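Long-range contacts in metagenomic carboxyl esterase MGS0156 (Uncultured organism, PDB 5D8M), which probably hydrolyses carboxylic esters, splitting them into an acid and an alcohol: residues Phe107-Pro112 against Tyr322-Leu327; Gly127-Ser132 against Cys213-Gly218; Thr151-Thr156 against Thr178-Ser183; Ser247-Ala252 against Ala282-Pro287. One frame throughout, in Å; residues are numbered along the deposited sequence.

Contact 1. Residues Phe107-Pro112 against Tyr322-Leu327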
loop_
_atom_site.group_PDB
_atom_site.type_symbol
_atom_site.label_atom_id
_atom_site.label_comp_id
_atom_site.label_asym_id
_atom_site.label_seq_id
_atom_site.Cartn_x
_atom_site.Cartn_y
_atom_site.Cartn_z
ATOM N N PHE A 107 -1.678 5.068 8.615
ATOM C CA PHE A 107 -1.221 4.260 9.751
ATOM C C PHE A 107 -1.164 5.018 11.066
ATOM O O PHE A 107 -0.349 4.709 11.941
ATOM C CB PHE A 107 0.157 3.640 9.444
ATOM C CG PHE A 107 0.065 2.361 8.637
ATOM C CD1 PHE A 107 -0.553 1.246 9.174
ATOM C CD2 PHE A 107 0.584 2.280 7.353
ATOM C CE1 PHE A 107 -0.678 0.077 8.450
ATOM C CE2 PHE A 107 0.486 1.115 6.609
ATOM C CZ PHE A 107 -0.129 0.004 7.156
ATOM N N ASP A 108 -2.022 6.021 11.221
ATOM C CA ASP A 108 -1.859 6.926 12.362
ATOM C C ASP A 108 -1.989 6.199 13.698
ATOM O O ASP A 108 -1.252 6.489 14.637
ATOM C CB ASP A 108 -2.880 8.066 12.309
ATOM C CG ASP A 108 -2.350 9.350 12.923
ATOM O OD1 ASP A 108 -1.136 9.668 12.748
ATOM O OD2 ASP A 108 -3.160 10.060 13.552
ATOM N N ASP A 109 -2.936 5.268 13.780
ATOM C CA ASP A 109 -3.167 4.544 15.019
ATOM C C ASP A 109 -2.151 3.408 15.246
ATOM O O ASP A 109 -2.147 2.785 16.305
ATOM C CB ASP A 109 -4.598 4.000 15.046
ATOM C CG ASP A 109 -4.943 3.095 13.833
ATOM O OD1 ASP A 109 -4.199 3.026 12.798
ATOM O OD2 ASP A 109 -6.024 2.465 13.937
ATOM N N ALA A 110 -1.290 3.161 14.264
ATOM C CA ALA A 110 -0.249 2.130 14.370
ATOM C C ALA A 110 1.127 2.654 14.811
ATOM O O ALA A 110 1.981 1.891 15.242
ATOM C CB ALA A 110 -0.093 1.407 13.028
ATOM N N ARG A 111 1.352 3.949 14.674
ATOM C CA ARG A 111 2.677 4.503 14.944
ATOM C C ARG A 111 3.113 4.472 16.421
ATOM O O ARG A 111 4.291 4.219 16.672
ATOM C CB ARG A 111 2.751 5.919 14.377
ATOM C CG ARG A 111 2.571 5.887 12.837
ATOM C CD ARG A 111 2.445 7.282 12.266
ATOM N NE ARG A 111 3.700 8.022 12.399
ATOM C CZ ARG A 111 3.856 9.303 12.056
ATOM N NH1 ARG A 111 2.826 9.997 11.560
ATOM N NH2 ARG A 111 5.037 9.896 12.219
ATOM N N PRO A 112 2.191 4.674 17.391
ATOM C CA PRO A 112 2.653 4.472 18.776
ATOM C C PRO A 112 3.207 3.059 19.036
ATOM O O PRO A 112 4.222 2.918 19.735
ATOM C CB PRO A 112 1.391 4.720 19.603
ATOM C CG PRO A 112 0.600 5.704 18.770
ATOM C CD PRO A 112 0.824 5.241 17.356
ATOM N N TYR A 322 -9.497 -2.850 11.397
ATOM C CA TYR A 322 -8.486 -3.841 11.044
ATOM C C TYR A 322 -7.307 -3.629 12.003
ATOM O O TYR A 322 -7.062 -2.500 12.424
ATOM C CB TYR A 322 -8.013 -3.710 9.579
ATOM C CG TYR A 322 -7.063 -4.818 9.207
ATOM C CD1 TYR A 322 -7.543 -6.094 8.882
ATOM C CD2 TYR A 322 -5.686 -4.619 9.235
ATOM C CE1 TYR A 322 -6.675 -7.125 8.575
ATOM C CE2 TYR A 322 -4.812 -5.653 8.943
ATOM C CZ TYR A 322 -5.310 -6.890 8.615
ATOM O OH TYR A 322 -4.429 -7.895 8.340
ATOM N N PRO A 323 -6.570 -4.702 12.357
ATOM C CA PRO A 323 -5.422 -4.482 13.264
ATOM C C PRO A 323 -4.196 -3.878 12.573
ATOM O O PRO A 323 -3.160 -4.543 12.441
ATOM C CB PRO A 323 -5.109 -5.892 13.788
ATOM C CG PRO A 323 -5.622 -6.819 12.726
ATOM C CD PRO A 323 -6.887 -6.132 12.215
ATOM N N ARG A 324 -4.315 -2.624 12.142
ATOM C CA ARG A 324 -3.188 -1.896 11.520
ATOM C C ARG A 324 -1.900 -1.849 12.384
ATOM O O ARG A 324 -0.809 -2.036 11.832
ATOM C CB ARG A 324 -3.638 -0.456 11.138
ATOM C CG ARG A 324 -4.703 -0.432 9.989
ATOM C CD ARG A 324 -5.220 0.986 9.715
ATOM N NE ARG A 324 -6.033 1.494 10.830
ATOM C CZ ARG A 324 -7.342 1.285 10.938
ATOM N NH1 ARG A 324 -8.009 1.774 11.969
ATOM N NH2 ARG A 324 -7.977 0.588 10.007
ATOM N N PRO A 325 -2.002 -1.628 13.721
ATOM C CA PRO A 325 -0.751 -1.624 14.492
ATOM C C PRO A 325 -0.005 -2.940 14.408
ATOM O O PRO A 325 1.216 -2.934 14.220
ATOM C CB PRO A 325 -1.214 -1.374 15.932
ATOM C CG PRO A 325 -2.538 -0.629 15.770
ATOM C CD PRO A 325 -3.163 -1.298 14.579
ATOM N N ALA A 326 -0.728 -4.051 14.535
ATOM C CA ALA A 326 -0.085 -5.355 14.454
ATOM C C ALA A 326 0.509 -5.561 13.067
ATOM O O ALA A 326 1.622 -6.098 12.932
ATOM C CB ALA A 326 -1.058 -6.447 14.778
ATOM N N LEU A 327 -0.229 -5.130 12.040
ATOM C CA LEU A 327 0.234 -5.251 10.659
ATOM C C LEU A 327 1.532 -4.482 10.443
ATOM O O LEU A 327 2.466 -5.024 9.860
ATOM C CB LEU A 327 -0.826 -4.747 9.666
ATOM C CG LEU A 327 -0.498 -4.933 8.168
ATOM C CD1 LEU A 327 -0.628 -6.417 7.727
ATOM C CD2 LEU A 327 -1.414 -4.040 7.296
HETATM O O HOH W 1 -6.440 -0.025 13.991
#
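R324 reaches across to D109 and buries more surface here than any other residue; its side chain can be traced outward from the backbone. CB lies 4.0 Å from CD1 of F107, against a ring turned well out of the guanidinium plane. CD then passes D109 OD1 at 3.8 Å. A bend at chi3 (-69°) swings the head round until its NE edge meets the carboxylate. NE donates to OD1 of D109 over 3.1 Å in a nearly straight bond (166°); OD1 receives it on its syn lone pair and lies in the guanidinium plane. NH1 completes a side-on salt bridge to D109 OD2 at 2.9 Å, less ideally placed because it approaches tilted from the carboxylate plane. The two flat groups are only 20° from coplanar. NH2 points elsewhere, to the backbone oxygens of N320 and A301, and the carbonyl oxygen of Y322 sits over one guanidinium face.

P323 occupies the N-cap position of helix 324-338, the last helix of the chain, which packs on the parallel sheet, and R324 and P325 begin its first turn. That turn packs against the helical bend leading into helix 111-116. A110 CB presses on P325 CA at 3.4 Å, tighter than usual carbon contact, while CG of P325 rests 3.5 Å from the carbonyl oxygen of D109. One turn along the helix, L327 CD2 meets the edge of the F107 ring, 4.2 Å from CZ.

Contact 2. Residues Gly127-Ser132 against Cys213-Gly218; sequences GGRWGS and CPPGEG
R129 loses more surface here than any other residue, stretching its guanidinium along the backbone of C213-P215. NE donates to P214 O over 3.2 Å, and NH1 to C213 O over 3.0 Å. Both donors stand above the planes of the carbonyls they address, so neither bond uses an in-plane lone pair. The bend at chi3 (-81°) turns the head into this position, where CA of P215 covers one face of the guanidinium 3.3 Å above its plane. NE also passes SG of C213 at 3.5 Å. The remaining nitrogen, NH2, is bound to the backbone oxygens of M208 and A205, so the group is gripped by main-chain oxygens on several sides.

W130 contributes a further hydrogen bond: NE1 donates to P215 O at 3.0 Å with an N-H...O angle of 151°, the oxygen lying in the indole plane. Further along the same ring, CZ2 touches CG of P214 at 3.3 Å, the proline crossing the indole at about a right angle. CA of G127 packs on an indole face, and water 2 joins R129 N (2.8 Å) to P214 O.

Both segments are irregular. The type I turn G127-W130 lies in the loop between strand 120-123 and helix 132-143, whose R134 makes a cation-pi contact with W130. C213-G218 runs between helices 199-207 and 220-223, tied by the disulfide of C213 to C99.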
loop_
_atom_site.group_PDB
_atom_site.type_symbol
_atom_site.label_atom_id
_atom_site.label_comp_id
_atom_site.label_asym_id
_atom_site.label_seq_id
_atom_site.Cartn_x
_atom_site.Cartn_y
_atom_site.Cartn_z
ATOM N N GLY A 127 1.022 15.095 -2.720
ATOM C CA GLY A 127 -0.132 15.731 -3.314
ATOM C C GLY A 127 -1.208 14.681 -3.516
ATOM O O GLY A 127 -1.004 13.694 -4.236
ATOM N N GLY A 128 -2.347 14.870 -2.862
ATOM C CA GLY A 128 -3.460 13.951 -3.027
ATOM C C GLY A 128 -4.005 13.941 -4.451
ATOM O O GLY A 128 -4.589 12.944 -4.888
ATOM N N ARG A 129 -3.828 15.050 -5.170
ATOM C CA ARG A 129 -4.319 15.160 -6.532
ATOM C C ARG A 129 -3.206 15.375 -7.572
ATOM O O ARG A 129 -3.459 15.871 -8.672
ATOM C CB ARG A 129 -5.344 16.296 -6.600
ATOM C CG ARG A 129 -6.507 16.092 -5.626
ATOM C CD ARG A 129 -7.643 17.038 -5.934
ATOM N NE ARG A 129 -7.429 18.373 -5.381
ATOM C CZ ARG A 129 -8.286 19.376 -5.533
ATOM N NH1 ARG A 129 -8.041 20.561 -4.992
ATOM N NH2 ARG A 129 -9.386 19.200 -6.240
ATOM N N TRP A 130 -1.980 14.985 -7.232
ATOM C CA TRP A 130 -0.820 15.228 -8.094
ATOM C C TRP A 130 -0.287 13.934 -8.711
ATOM O O TRP A 130 -0.483 12.878 -8.147
ATOM C CB TRP A 130 0.295 15.897 -7.292
ATOM C CG TRP A 130 0.005 17.350 -6.964
ATOM C CD1 TRP A 130 -1.034 18.112 -7.419
ATOM C CD2 TRP A 130 0.795 18.206 -6.134
ATOM N NE1 TRP A 130 -0.939 19.397 -6.918
ATOM C CE2 TRP A 130 0.179 19.473 -6.126
ATOM C CE3 TRP A 130 1.957 18.020 -5.388
ATOM C CZ2 TRP A 130 0.691 20.549 -5.399
ATOM C CZ3 TRP A 130 2.460 19.092 -4.661
ATOM C CH2 TRP A 130 1.837 20.338 -4.684
ATOM N N GLY A 131 0.426 14.034 -9.838
ATOM C CA GLY A 131 0.954 12.864 -10.520
ATOM C C GLY A 131 2.152 12.275 -9.784
ATOM O O GLY A 131 2.712 12.893 -8.873
ATOM N N SER A 132 2.545 11.070 -10.176
ATOM C CA SER A 132 3.649 10.380 -9.519
ATOM C C SER A 132 5.006 11.098 -9.648
ATOM O O SER A 132 5.779 11.079 -8.710
ATOM C CB SER A 132 3.764 8.963 -10.065
ATOM O OG SER A 132 2.712 8.176 -9.545
ATOM N N CYS A 213 -6.166 20.123 0.139
ATOM C CA CYS A 213 -5.233 19.628 -0.883
ATOM C C CYS A 213 -5.273 20.530 -2.111
ATOM O O CYS A 213 -6.338 20.976 -2.539
ATOM C CB CYS A 213 -5.534 18.147 -1.243
ATOM S SG CYS A 213 -7.198 17.835 -1.885
ATOM N N PRO A 214 -4.097 20.850 -2.659
ATOM C CA PRO A 214 -4.034 21.725 -3.833
ATOM C C PRO A 214 -4.560 20.964 -5.054
ATOM O O PRO A 214 -4.514 19.746 -5.046
ATOM C CB PRO A 214 -2.529 22.038 -3.967
ATOM C CG PRO A 214 -1.869 20.834 -3.357
ATOM C CD PRO A 214 -2.766 20.385 -2.229
ATOM N N PRO A 215 -5.051 21.671 -6.077
ATOM C CA PRO A 215 -5.507 21.021 -7.311
ATOM C C PRO A 215 -4.367 20.436 -8.144
ATOM O O PRO A 215 -3.227 20.914 -8.067
ATOM C CB PRO A 215 -6.174 22.157 -8.075
ATOM C CG PRO A 215 -5.469 23.403 -7.574
ATOM C CD PRO A 215 -5.175 23.143 -6.131
ATOM N N GLY A 216 -4.695 19.447 -8.965
ATOM C CA GLY A 216 -3.779 18.950 -9.971
ATOM C C GLY A 216 -4.013 19.627 -11.310
ATOM O O GLY A 216 -4.951 20.420 -11.470
ATOM N N GLU A 217 -3.146 19.315 -12.267
ATOM C CA GLU A 217 -3.314 19.729 -13.653
ATOM C C GLU A 217 -3.892 18.579 -14.475
ATOM O O GLU A 217 -3.511 17.417 -14.287
ATOM C CB GLU A 217 -1.983 20.184 -14.254
ATOM C CG GLU A 217 -1.389 21.409 -13.580
ATOM C CD GLU A 217 -0.110 21.882 -14.244
ATOM O OE1 GLU A 217 0.412 21.164 -15.130
ATOM O OE2 GLU A 217 0.375 22.979 -13.882
ATOM N N GLY A 218 -4.802 18.911 -15.386
ATOM C CA GLY A 218 -5.420 17.917 -16.244
ATOM C C GLY A 218 -5.973 16.756 -15.445
ATOM O O GLY A 218 -6.831 16.940 -14.585
HETATM O O HOH W 2 -3.059 17.528 -4.135
#

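Contact 3. Residues Thr151-Thr156 against Thr178-Ser183; sequences TIVFVT and TAAVVS
F154 turns the edge of its ring, not a face, toward T178. CE2 lies 3.4 Å from T178 OG1, which is in the ring plane, and CD2 is 3.6 Å from T178 CG2; the two side chains cross at about a right angle. With chi1 at -73° the phenyl leans back along the pair toward T178, while CG2 of V181 approaches the ring obliquely. T178 OG1 has its own polar partner in the carbonyl oxygen of L174. On the opposite face of the sheet, V153 sets CG1 and CG2 against CB of A180, and CG1 reaches CG2 of V182 at 4.2 Å in an oblique crossing. T151 CG2 meets A179 CB at 3.6 Å.

The side chains sit on two parallel neighbours, their axes 13° apart and joined through helices 159-170 and 172-177 in a beta-alpha-beta crossover. The strand order, apart from edge strand 31-32, is consistent with an alpha/beta-hydrolase fold. The regular bonds run F154 N to A180 O (2.9 Å), V182 N to F154 O (2.8 Å) and T156 N to V182 O (2.9 Å). At A179, whose backbone is helical, regularity lapses: A179 N binds I152 O, and A180 N reaches the same oxygen only weakly.

T156 adds a side-chain bond, OG1 to V182 O at 3.0 Å: chi1 of 65° sets OG1 between the backbone N and the carbonyl carbon, close enough to reach the oxygen its own N-H already uses. V182 O therefore takes two donors, and the hydroxyl spends its proton on a backbone oxygen, both residues being buried.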
loop_
_atom_site.group_PDB
_atom_site.type_symbol
_atom_site.label_atom_id
_atom_site.label_comp_id
_atom_site.label_asym_id
_atom_site.label_seq_id
_atom_site.Cartn_x
_atom_site.Cartn_y
_atom_site.Cartn_z
ATOM N N THR A 151 18.194 3.336 8.850
ATOM C CA THR A 151 17.898 2.431 7.752
ATOM C C THR A 151 16.483 2.710 7.225
ATOM O O THR A 151 15.490 2.564 7.942
ATOM C CB THR A 151 18.071 0.964 8.184
ATOM O OG1 THR A 151 19.429 0.761 8.598
ATOM C CG2 THR A 151 17.790 0.047 7.023
ATOM N N ILE A 152 16.410 3.156 5.975
ATOM C CA ILE A 152 15.163 3.639 5.400
ATOM C C ILE A 152 14.313 2.499 4.830
ATOM O O ILE A 152 14.749 1.771 3.928
ATOM C CB ILE A 152 15.441 4.676 4.296
ATOM C CG1 ILE A 152 16.164 5.885 4.895
ATOM C CG2 ILE A 152 14.149 5.083 3.607
ATOM C CD1 ILE A 152 15.354 6.610 5.988
ATOM N N VAL A 153 13.119 2.329 5.397
ATOM C CA VAL A 153 12.161 1.352 4.900
ATOM C C VAL A 153 10.851 2.059 4.555
ATOM O O VAL A 153 10.124 2.492 5.444
ATOM C CB VAL A 153 11.911 0.230 5.936
ATOM C CG1 VAL A 153 10.772 -0.714 5.455
ATOM C CG2 VAL A 153 13.203 -0.547 6.184
ATOM N N PHE A 154 10.558 2.201 3.266
ATOM C CA PHE A 154 9.290 2.793 2.854
ATOM C C PHE A 154 8.157 1.827 3.164
ATOM O O PHE A 154 8.284 0.625 2.925
ATOM C CB PHE A 154 9.277 3.116 1.353
ATOM C CG PHE A 154 10.126 4.313 0.974
ATOM C CD1 PHE A 154 9.651 5.597 1.165
ATOM C CD2 PHE A 154 11.396 4.144 0.422
ATOM C CE1 PHE A 154 10.410 6.715 0.814
ATOM C CE2 PHE A 154 12.166 5.259 0.065
ATOM C CZ PHE A 154 11.663 6.549 0.256
ATOM N N VAL A 155 7.074 2.364 3.721
ATOM C CA VAL A 155 5.826 1.633 3.845
ATOM C C VAL A 155 4.766 2.485 3.183
ATOM O O VAL A 155 4.498 3.604 3.626
ATOM C CB VAL A 155 5.451 1.349 5.303
ATOM C CG1 VAL A 155 4.158 0.556 5.362
ATOM C CG2 VAL A 155 6.590 0.565 5.987
ATOM N N THR A 156 4.225 1.978 2.081
ATOM C CA THR A 156 3.464 2.800 1.162
ATOM C C THR A 156 2.070 2.238 1.019
ATOM O O THR A 156 1.863 1.041 1.240
ATOM C CB THR A 156 4.171 2.857 -0.235
ATOM O OG1 THR A 156 4.189 1.551 -0.839
ATOM C CG2 THR A 156 5.626 3.287 -0.091
ATOM N N THR A 178 18.088 3.814 0.144
ATOM C CA THR A 178 16.889 3.081 0.554
ATOM C C THR A 178 17.177 1.597 0.755
ATOM O O THR A 178 17.713 0.953 -0.149
ATOM C CB THR A 178 15.770 3.248 -0.504
ATOM O OG1 THR A 178 15.446 4.640 -0.633
ATOM C CG2 THR A 178 14.504 2.466 -0.118
ATOM N N ALA A 179 16.796 1.040 1.902
ATOM C CA ALA A 179 16.961 -0.403 2.115
ATOM C C ALA A 179 15.789 -1.240 1.564
ATOM O O ALA A 179 15.988 -2.340 1.040
ATOM C CB ALA A 179 17.155 -0.705 3.579
ATOM N N ALA A 180 14.577 -0.731 1.688
ATOM C CA ALA A 180 13.414 -1.556 1.379
ATOM C C ALA A 180 12.198 -0.730 1.039
ATOM O O ALA A 180 12.048 0.404 1.527
ATOM C CB ALA A 180 13.103 -2.479 2.561
ATOM N N VAL A 181 11.336 -1.295 0.187
ATOM C CA VAL A 181 10.002 -0.745 -0.060
ATOM C C VAL A 181 8.962 -1.785 0.221
ATOM O O VAL A 181 9.006 -2.860 -0.358
ATOM C CB VAL A 181 9.797 -0.298 -1.510
ATOM C CG1 VAL A 181 8.355 0.213 -1.697
ATOM C CG2 VAL A 181 10.837 0.765 -1.894
ATOM N N VAL A 182 8.012 -1.450 1.086
ATOM C CA VAL A 182 6.881 -2.310 1.351
ATOM C C VAL A 182 5.637 -1.673 0.773
ATOM O O VAL A 182 5.314 -0.527 1.076
ATOM C CB VAL A 182 6.672 -2.526 2.854
ATOM C CG1 VAL A 182 5.490 -3.466 3.066
ATOM C CG2 VAL A 182 7.953 -3.092 3.472
ATOM N N SER A 183 4.962 -2.415 -0.083
ATOM C CA SER A 183 3.716 -1.989 -0.679
ATOM C C SER A 183 2.530 -2.576 0.097
ATOM O O SER A 183 2.434 -3.803 0.243
ATOM C CB SER A 183 3.689 -2.465 -2.155
ATOM O OG SER A 183 2.561 -1.966 -2.844
#

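Contact 4. Residues Ser247-Ala252 against Ala282-Pro287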
loop_
_atom_site.group_PDB
_atom_site.type_symbol
_atom_site.label_atom_id
_atom_site.label_comp_id
_atom_site.label_asym_id
_atom_site.label_seq_id
_atom_site.Cartn_x
_atom_site.Cartn_y
_atom_site.Cartn_z
ATOM N N SER A 247 5.380 -6.959 -0.674
ATOM C CA SER A 247 4.015 -6.547 -0.999
ATOM C C SER A 247 2.981 -7.293 -0.159
ATOM O O SER A 247 3.107 -8.515 0.076
ATOM C CB SER A 247 3.720 -6.785 -2.492
ATOM O OG SER A 247 4.642 -6.084 -3.331
ATOM N N LEU A 248 1.966 -6.537 0.251
ATOM C CA LEU A 248 0.736 -7.033 0.854
ATOM C C LEU A 248 -0.404 -6.622 -0.058
ATOM O O LEU A 248 -0.484 -5.460 -0.446
ATOM C CB LEU A 248 0.532 -6.454 2.251
ATOM C CG LEU A 248 1.494 -6.979 3.314
ATOM C CD1 LEU A 248 1.616 -5.937 4.430
ATOM C CD2 LEU A 248 0.976 -8.286 3.894
ATOM N N ALA A 249 -1.253 -7.577 -0.434
ATOM C CA ALA A 249 -2.406 -7.268 -1.263
ATOM C C ALA A 249 -3.715 -7.559 -0.514
ATOM O O ALA A 249 -4.035 -8.709 -0.239
ATOM C CB ALA A 249 -2.339 -8.058 -2.570
ATOM N N ALA A 250 -4.474 -6.510 -0.190
ATOM C CA ALA A 250 -5.680 -6.680 0.615
ATOM C C ALA A 250 -6.907 -7.063 -0.211
ATOM O O ALA A 250 -7.022 -6.708 -1.397
ATOM C CB ALA A 250 -5.961 -5.411 1.400
ATOM N N PHE A 251 -7.807 -7.819 0.425
ATOM C CA PHE A 251 -9.179 -7.923 -0.023
ATOM C C PHE A 251 -10.026 -8.431 1.124
ATOM O O PHE A 251 -9.525 -9.096 2.026
ATOM C CB PHE A 251 -9.303 -8.834 -1.262
ATOM C CG PHE A 251 -8.953 -10.288 -1.023
ATOM C CD1 PHE A 251 -7.655 -10.752 -1.219
ATOM C CD2 PHE A 251 -9.930 -11.194 -0.656
ATOM C CE1 PHE A 251 -7.343 -12.094 -1.024
ATOM C CE2 PHE A 251 -9.631 -12.536 -0.467
ATOM C CZ PHE A 251 -8.334 -12.991 -0.647
ATOM N N ALA A 252 -11.307 -8.093 1.088
ATOM C CA ALA A 252 -12.276 -8.595 2.038
ATOM C C ALA A 252 -13.486 -9.076 1.257
ATOM O O ALA A 252 -13.617 -8.772 0.076
ATOM C CB ALA A 252 -12.670 -7.515 3.034
ATOM N N ALA A 282 -3.856 -9.221 -7.820
ATOM C CA ALA A 282 -2.823 -9.504 -8.822
ATOM C C ALA A 282 -2.160 -8.233 -9.423
ATOM O O ALA A 282 -1.115 -8.318 -10.062
ATOM C CB ALA A 282 -3.409 -10.389 -9.956
ATOM N N ASP A 283 -2.749 -7.071 -9.179
ATOM C CA ASP A 283 -2.229 -5.792 -9.642
ATOM C C ASP A 283 -1.482 -5.059 -8.530
ATOM O O ASP A 283 -1.108 -3.897 -8.699
ATOM C CB ASP A 283 -3.363 -4.884 -10.128
ATOM C CG ASP A 283 -4.091 -5.432 -11.358
ATOM O OD1 ASP A 283 -3.828 -6.599 -11.746
ATOM O OD2 ASP A 283 -4.940 -4.687 -11.921
ATOM N N ALA A 284 -1.280 -5.734 -7.403
ATOM C CA ALA A 284 -0.807 -5.068 -6.197
ATOM C C ALA A 284 0.455 -5.707 -5.652
ATOM O O ALA A 284 0.776 -5.577 -4.450
ATOM C CB ALA A 284 -1.915 -5.077 -5.112
ATOM N N ILE A 285 1.170 -6.407 -6.528
ATOM C CA ILE A 285 2.367 -7.092 -6.106
ATOM C C ILE A 285 3.555 -6.644 -6.944
ATOM O O ILE A 285 3.539 -6.750 -8.179
ATOM C CB ILE A 285 2.171 -8.617 -6.190
ATOM C CG1 ILE A 285 1.025 -9.019 -5.234
ATOM C CG2 ILE A 285 3.481 -9.348 -5.814
ATOM C CD1 ILE A 285 0.494 -10.427 -5.447
ATOM N N ILE A 286 4.580 -6.136 -6.269
ATOM C CA ILE A 286 5.803 -5.707 -6.942
ATOM C C ILE A 286 6.579 -6.922 -7.479
ATOM O O ILE A 286 7.008 -7.781 -6.707
ATOM C CB ILE A 286 6.708 -4.892 -5.987
ATOM C CG1 ILE A 286 5.942 -3.668 -5.429
ATOM C CG2 ILE A 286 8.047 -4.544 -6.681
ATOM C CD1 ILE A 286 6.713 -2.873 -4.286
ATOM N N PRO A 287 6.763 -6.995 -8.811
ATOM C CA PRO A 287 7.452 -8.165 -9.369
ATOM C C PRO A 287 8.914 -8.218 -8.906
ATOM O O PRO A 287 9.525 -7.165 -8.701
ATOM C CB PRO A 287 7.330 -7.968 -10.892
ATOM C CG PRO A 287 7.102 -6.503 -11.083
ATOM C CD PRO A 287 6.316 -6.052 -9.854
HETATM O O HOH W 3 6.843 -7.647 -3.790
HETATM O O HOH W 4 0.728 -3.924 -2.447
#
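S247 and I285 bring their CA atoms to 5.4 Å, and A249 and A284 are spaced almost as closely, yet no direct hydrogen bond joins the two backbones. S247-L248 closes strand 244-248 before the chain loosens into a loop, while A282-D283 belong to a 3-10 segment and the chain is extended from I285 onward. The main chains are linked instead through water 4, which donates to L248 O at 2.8 Å and to A284 O at 2.6 Å.

The polar side-chain contact belongs to S247. Its OG accepts the backbone N-H of I286 over 2.9 Å in a nearly straight bond (170°). With chi1 at -58° the hydroxyl sits beside its own backbone N and opposite the carbonyl carbon, a position that also places it 3.5 Å from I286 CG1. Water 3 lies 2.7 Å from the same OG and donates to I286 O, so the serine oxygen meets both polar backbone atoms of I286, one directly and one through solvent.

In the parallel sheet, strand 244-248 lies between 178-184 and 290-293, and the A282-P287 loop leads toward the latter. The contact thus joins the C-terminal end of one strand to the approach to its neighbour. S183 touches S247 and I286 from strand 178-184. Apolar packing comes from A249, whose CB meets A284 CB at 3.9 Å and, more distantly, CG1 of I285.

Contacts 1, 3 and 4 form a connected core, while contact 2 stands apart, its nearest atoms about 11 Å from contact 3 and about 15 Å from contact 1. Contacts 3 and 4 share the parallel sheet through neighbouring strands 178-184 and 244-248, their centres about 16 Å apart; S183 O and L248 N, 2.8 Å apart, probably hydrogen-bond. Contact 1 reaches both: F107 packs on V155, and L327 of helix 324-338 on L248. Along the chain, contact 1 spans the other three, contact 2 encloses contact 3, and contact 4 opens after contact 2 has closed. The C-terminal helix is thereby brought back against the sheet, with the loops of contact 2, one of them disulfide-bonded to C99, lying farther out.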